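Side-chain contacts in putative electron transport related protein (Corynebacterium diphtheriae, PDB 4PQ1), which probably catalyses thiol–disulfide exchange outside the cytoplasm, as a thioredoxin-like homologue of DsbF: residues 56-61 against 142-147; 109-114 against 120-125; 129-132 against 136-139. All coordinates share one frame; numbering follows the deposited sequence.

Contact 1: 56-61 against 142-147; sequences CAPCRS and LREVTA
E144 reaches from the loop after strand 137-141 to P58 and S61 on helix 57-61 of the thioredoxin fold, where C56, at the N-cap, and C59, in the first turn, form the disulfide of the CxxC motif. The CB of E144 starts on the side of the other segment, and CG, anti to the backbone N (chi1 -178°), carries the extended chain on past the carbonyl oxygen of P58. E144 CD lies 3.6 Å from P58 O, with CG a little farther from it. The carboxylate then divides its oxygens between two residues. OE2 lies over the flank of the proline ring, where its closest neighbours across the contact are P58 CB, 3.6 Å from E144 OE2, and P58 CA, at 3.7 Å. OE1 takes the hydroxyl of S61 on its syn lone pair. With OG anti to its backbone N (chi1 169°), S61 presents the hydroxyl to E144. The neighbouring loop residues are tied down separately: V145 N bonds to E62 OE2, and R143 NH1 donates to the E144 carbonyl oxygen while also pairing with D149. The contact is small and superficial, and its one hydrogen bond across the segments is short, with S61 OG 2.5 Å from E144 OE1.

Contact 2: 109-114 against 120-125; sequences PPFKTA and VPASVV
F111 presents the CD2-CE2 side of its ring to A122. The backbone at F111 takes up a left-handed conformation (phi 61°, psi 46°), and with CG anti to its own N (chi1 -160°) the ring is carried across to the other segment. F111 CD2 comes within 3.6 Å of A122 CA, which meets the ring obliquely, and 3.8 Å of A122 CB. The carbonyl oxygen of A122 lies in the ring plane at the same edge, 3.7 Å from F111 CD2, and also accepts a hydrogen bond from R85 NH2. Elsewhere the ring packs on I82 of strand 77-83 and V84 just beyond it. The first segment runs into short helix 113-116 and the second follows it, in the connection that leads from strand 105-107 of the thioredoxin-like fold to the residues preceding strand 127-131. The carboxylate of D108 holds both K112 N, through OD1, and the T113 hydroxyl, through OD2. A114 N bonds back to F111 O at 3.2 Å, and the A114 methyl lies over the centre of the F111 ring, 3.8 Å above its plane. From there the same methyl faces the second segment: A114 CB meets V120 O at 3.6 Å and A122 CB more loosely at 4.3 Å. V120 itself directs its isopropyl group onto T127 and I129, and P121 to V124 form a type I turn closed by V124 N on P121 O at 3.2 Å.

Contact 3: 129-132 against 136-139; sequences IVLD and RPAA
D132 and R136 bury the greatest area here, and they meet through both backbone and side chain. D132 N donates to R136 O at 2.9 Å, while R136 N returns a bond to D132 OD1 at 3.2 Å, arriving from above the carboxylate plane. The other oxygen forms the salt bridge: R136 NE donates to the syn lone pair of D132 OD2 at 2.9 Å, with OD2 close to the guanidinium plane, and R136 NH2 approaches OD2 at 3.2 Å from outside the carboxylate plane. The two flat groups are turned 40° apart. A bend in the arginine chain at chi3 (-63°) brings its NE edge round to the acid. R21 NH1 is a further partner of OD2, and two cationic groups converging on it would probably keep D132 ionised.

V130, third in buried area, is gripped by two consecutive residues. A138 N reaches V130 O at 2.8 Å in an almost straight bond (173°), and V130 N donates to A139 O at 3.0 Å. The V130 and A139 side chains share a face covered by helix 147-156, whereas the ring of P137 packs beside I129 and L131 on the other. With A138 and A139 both set against V130, this is a classic beta bulge in the hairpin of strands 127-131 and 137-141, the antiparallel arm of the thioredoxin-like sheet.

Along the chain, contacts 2 and 3 follow one another, and both are nested inside the long loop closed by contact 1. Their centres are about 15 Å apart for contacts 1 and 2 and about 17 Å for the other two pairs. Contact 2 leads into strand 127-131, whose far end forms contact 3; V120 CG2 packs on I129 CD1 at 3.7 Å. Residues 136-139 then run on into 142-147, linking contact 3 to contact 1. The disulfide of contact 1 abuts contact 2, with C59 SG 3.6 Å from V125 CG1. V125 precedes P126, probably the counterpart of the proline that faces the active-site disulfide in thioredoxins, so contacts 1 and 2 would frame the redox centre.

Contact 1: 56-61 against 142-147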
# COMPACT_ATOMS: atom_id res chain seq x y z
N CYS A 56 12.16 5.62 7.65
CA CYS A 56 11.36 4.75 8.49
C CYS A 56 11.99 3.36 8.59
O CYS A 56 12.04 2.62 7.61
CB CYS A 56 9.95 4.70 7.91
SG CYS A 56 8.94 3.30 8.32
N ALA A 57 12.49 3.02 9.77
CA ALA A 57 13.29 1.81 9.92
C ALA A 57 12.47 0.53 9.63
O ALA A 57 12.94 -0.33 8.88
CB ALA A 57 13.92 1.74 11.32
N PRO A 58 11.26 0.40 10.20
CA PRO A 58 10.45 -0.76 9.77
C PRO A 58 10.22 -0.83 8.27
O PRO A 58 10.25 -1.92 7.70
CB PRO A 58 9.15 -0.55 10.51
CG PRO A 58 9.55 0.13 11.75
CD PRO A 58 10.61 1.10 11.32
N CYS A 59 10.00 0.31 7.62
CA CYS A 59 9.79 0.29 6.17
C CYS A 59 11.00 -0.30 5.45
O CYS A 59 10.83 -1.17 4.60
CB CYS A 59 9.47 1.69 5.67
SG CYS A 59 8.10 2.44 6.59
N ARG A 60 12.21 0.15 5.81
CA ARG A 60 13.47 -0.39 5.26
C ARG A 60 13.59 -1.90 5.49
O ARG A 60 13.96 -2.67 4.59
CB ARG A 60 14.68 0.33 5.87
CG ARG A 60 14.70 1.85 5.61
CD ARG A 60 16.03 2.53 5.95
NE ARG A 60 16.37 2.45 7.37
CZ ARG A 60 16.05 3.38 8.27
NH1 ARG A 60 15.37 4.46 7.91
NH2 ARG A 60 16.39 3.23 9.55
N SER A 61 13.27 -2.30 6.71
CA SER A 61 13.24 -3.70 7.13
C SER A 61 12.29 -4.58 6.29
O SER A 61 12.66 -5.69 5.90
CB SER A 61 12.84 -3.75 8.61
OG SER A 61 12.55 -5.05 9.04
N LEU A 142 -1.68 -2.62 10.33
CA LEU A 142 -1.18 -1.42 10.99
C LEU A 142 0.15 -1.74 11.68
O LEU A 142 0.36 -1.47 12.86
CB LEU A 142 -2.20 -0.88 12.00
CG LEU A 142 -3.59 -0.62 11.39
CD1 LEU A 142 -4.59 -0.21 12.47
CD2 LEU A 142 -3.52 0.42 10.27
N ARG A 143 1.04 -2.34 10.91
CA ARG A 143 2.27 -2.86 11.41
C ARG A 143 3.09 -3.24 10.21
O ARG A 143 2.56 -3.35 9.11
CB ARG A 143 2.06 -4.06 12.33
CG ARG A 143 1.31 -5.22 11.69
CD ARG A 143 1.54 -6.50 12.49
NE ARG A 143 0.78 -7.64 12.01
CZ ARG A 143 1.24 -8.55 11.16
NH1 ARG A 143 2.47 -8.46 10.69
NH2 ARG A 143 0.47 -9.57 10.79
N GLU A 144 4.40 -3.37 10.42
CA GLU A 144 5.28 -4.02 9.47
C GLU A 144 4.73 -5.41 9.13
O GLU A 144 4.18 -6.10 10.00
CB GLU A 144 6.69 -4.12 10.07
CG GLU A 144 7.72 -4.73 9.14
CD GLU A 144 9.14 -4.68 9.72
OE1 GLU A 144 10.05 -5.23 9.05
OE2 GLU A 144 9.34 -4.12 10.83
N VAL A 145 4.85 -5.81 7.86
CA VAL A 145 4.40 -7.13 7.44
C VAL A 145 5.54 -7.94 6.84
O VAL A 145 6.51 -7.36 6.34
CB VAL A 145 3.28 -7.05 6.37
CG1 VAL A 145 1.97 -6.63 7.01
CG2 VAL A 145 3.67 -6.10 5.24
N THR A 146 5.42 -9.27 6.88
CA THR A 146 6.27 -10.16 6.09
C THR A 146 5.61 -10.46 4.76
O THR A 146 4.42 -10.19 4.56
CB THR A 146 6.55 -11.51 6.77
OG1 THR A 146 5.31 -12.22 6.92
CG2 THR A 146 7.19 -11.32 8.12
N ALA A 147 6.37 -11.06 3.85
CA ALA A 147 5.84 -11.42 2.55
C ALA A 147 4.72 -12.47 2.69
O ALA A 147 3.78 -12.50 1.89
CB ALA A 147 6.94 -11.91 1.64

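Contact 2: 109-114 against 120-125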
# COMPACT_ATOMS: atom_id res chain seq x y z
N PRO A 109 3.95 13.43 0.34
CA PRO A 109 4.59 13.76 1.63
C PRO A 109 3.62 13.95 2.81
O PRO A 109 3.96 13.51 3.91
CB PRO A 109 5.33 15.07 1.33
CG PRO A 109 5.59 15.03 -0.14
CD PRO A 109 4.39 14.31 -0.75
N PRO A 110 2.44 14.57 2.60
CA PRO A 110 1.63 14.76 3.81
C PRO A 110 0.55 13.68 3.98
O PRO A 110 -0.31 13.80 4.85
CB PRO A 110 1.00 16.12 3.58
CG PRO A 110 0.79 16.17 2.10
CD PRO A 110 1.93 15.39 1.48
N PHE A 111 0.62 12.64 3.16
CA PHE A 111 -0.25 11.48 3.27
C PHE A 111 -1.73 11.86 3.12
O PHE A 111 -2.58 11.41 3.87
CB PHE A 111 0.04 10.75 4.59
CG PHE A 111 -0.43 9.30 4.61
CD1 PHE A 111 -0.98 8.72 3.48
CD2 PHE A 111 -0.25 8.51 5.74
CE1 PHE A 111 -1.40 7.41 3.50
CE2 PHE A 111 -0.65 7.19 5.75
CZ PHE A 111 -1.23 6.64 4.63
N LYS A 112 -2.01 12.68 2.11
CA LYS A 112 -3.37 13.11 1.85
C LYS A 112 -4.20 11.90 1.41
O LYS A 112 -5.42 11.88 1.60
CB LYS A 112 -3.39 14.21 0.78
CG LYS A 112 -3.00 15.59 1.31
CD LYS A 112 -2.90 16.61 0.18
CE LYS A 112 -2.64 18.01 0.72
NZ LYS A 112 -3.67 18.44 1.72
N THR A 113 -3.53 10.90 0.85
CA THR A 113 -4.16 9.66 0.39
C THR A 113 -4.92 8.94 1.51
O THR A 113 -5.87 8.20 1.26
CB THR A 113 -3.11 8.69 -0.19
OG1 THR A 113 -2.47 9.31 -1.31
CG2 THR A 113 -3.76 7.42 -0.68
N ALA A 114 -4.50 9.17 2.75
CA ALA A 114 -5.14 8.51 3.88
C ALA A 114 -6.63 8.82 3.90
O ALA A 114 -7.43 7.98 4.30
CB ALA A 114 -4.49 8.95 5.19
N VAL A 120 -7.80 5.60 7.15
CA VAL A 120 -6.68 4.84 7.70
C VAL A 120 -5.77 5.83 8.46
O VAL A 120 -5.55 6.95 8.00
CB VAL A 120 -5.95 4.09 6.57
CG1 VAL A 120 -4.48 4.06 6.80
CG2 VAL A 120 -6.48 2.67 6.44
N PRO A 121 -5.28 5.44 9.65
CA PRO A 121 -4.51 6.37 10.50
C PRO A 121 -3.24 6.89 9.82
O PRO A 121 -2.37 6.08 9.52
CB PRO A 121 -4.13 5.51 11.72
CG PRO A 121 -5.02 4.30 11.67
CD PRO A 121 -5.36 4.08 10.23
N ALA A 122 -3.14 8.21 9.59
CA ALA A 122 -1.93 8.78 8.95
C ALA A 122 -0.72 8.68 9.86
O ALA A 122 0.43 8.82 9.41
CB ALA A 122 -2.16 10.25 8.55
N SER A 123 -0.97 8.44 11.14
CA SER A 123 0.11 8.27 12.10
C SER A 123 0.89 6.97 11.91
O SER A 123 2.02 6.85 12.36
CB SER A 123 -0.46 8.30 13.51
OG SER A 123 -1.44 7.28 13.62
N VAL A 124 0.29 5.98 11.25
CA VAL A 124 0.87 4.64 11.23
C VAL A 124 1.64 4.37 9.95
O VAL A 124 1.05 4.25 8.88
CB VAL A 124 -0.21 3.56 11.42
CG1 VAL A 124 0.41 2.15 11.45
CG2 VAL A 124 -1.03 3.84 12.69
N VAL A 125 2.96 4.29 10.06
CA VAL A 125 3.83 3.96 8.94
C VAL A 125 4.87 2.97 9.44
O VAL A 125 5.55 3.25 10.43
CB VAL A 125 4.54 5.21 8.34
CG1 VAL A 125 5.45 4.80 7.19
CG2 VAL A 125 3.53 6.20 7.86

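Contact 3: 129-132 against 136-139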
# COMPACT_ATOMS: atom_id res chain seq x y z
N ILE A 129 -2.23 -2.19 2.89
CA ILE A 129 -3.61 -2.55 2.58
C ILE A 129 -3.69 -3.44 1.35
O ILE A 129 -3.23 -3.05 0.27
CB ILE A 129 -4.48 -1.32 2.37
CG1 ILE A 129 -4.43 -0.44 3.62
CG2 ILE A 129 -5.92 -1.75 2.05
CD1 ILE A 129 -5.10 0.89 3.47
N VAL A 130 -4.25 -4.63 1.52
CA VAL A 130 -4.41 -5.54 0.38
C VAL A 130 -5.81 -5.34 -0.20
O VAL A 130 -6.80 -5.60 0.48
CB VAL A 130 -4.22 -7.02 0.78
CG1 VAL A 130 -4.29 -7.90 -0.45
CG2 VAL A 130 -2.87 -7.23 1.49
N LEU A 131 -5.88 -4.83 -1.42
CA LEU A 131 -7.16 -4.64 -2.10
C LEU A 131 -7.46 -5.84 -3.00
O LEU A 131 -6.53 -6.40 -3.58
CB LEU A 131 -7.13 -3.36 -2.95
CG LEU A 131 -6.75 -2.06 -2.27
CD1 LEU A 131 -6.74 -0.94 -3.31
CD2 LEU A 131 -7.70 -1.75 -1.15
N ASP A 132 -8.73 -6.23 -3.11
CA ASP A 132 -9.09 -7.35 -3.99
C ASP A 132 -9.29 -6.80 -5.40
O ASP A 132 -8.96 -5.66 -5.66
CB ASP A 132 -10.34 -8.13 -3.50
CG ASP A 132 -11.60 -7.28 -3.41
OD1 ASP A 132 -11.73 -6.28 -4.15
OD2 ASP A 132 -12.49 -7.61 -2.58
N ARG A 136 -11.19 -3.34 -3.06
CA ARG A 136 -11.82 -3.24 -1.75
C ARG A 136 -10.87 -3.86 -0.77
O ARG A 136 -10.31 -4.91 -1.05
CB ARG A 136 -13.18 -3.99 -1.70
CG ARG A 136 -14.06 -3.82 -2.93
CD ARG A 136 -15.31 -4.72 -2.86
NE ARG A 136 -15.01 -6.15 -2.85
CZ ARG A 136 -15.93 -7.11 -2.70
NH1 ARG A 136 -17.21 -6.78 -2.54
NH2 ARG A 136 -15.58 -8.39 -2.70
N PRO A 137 -10.66 -3.22 0.38
CA PRO A 137 -9.66 -3.87 1.24
C PRO A 137 -10.12 -5.24 1.74
O PRO A 137 -11.25 -5.40 2.18
CB PRO A 137 -9.49 -2.87 2.39
CG PRO A 137 -9.79 -1.54 1.76
CD PRO A 137 -10.94 -1.84 0.81
N ALA A 138 -9.23 -6.21 1.63
CA ALA A 138 -9.44 -7.54 2.18
C ALA A 138 -8.70 -7.66 3.50
O ALA A 138 -9.01 -8.51 4.34
CB ALA A 138 -8.96 -8.60 1.20
N ALA A 139 -7.69 -6.81 3.67
CA ALA A 139 -6.88 -6.82 4.87
C ALA A 139 -6.20 -5.46 5.05
O ALA A 139 -5.75 -4.86 4.08
CB ALA A 139 -5.84 -7.93 4.81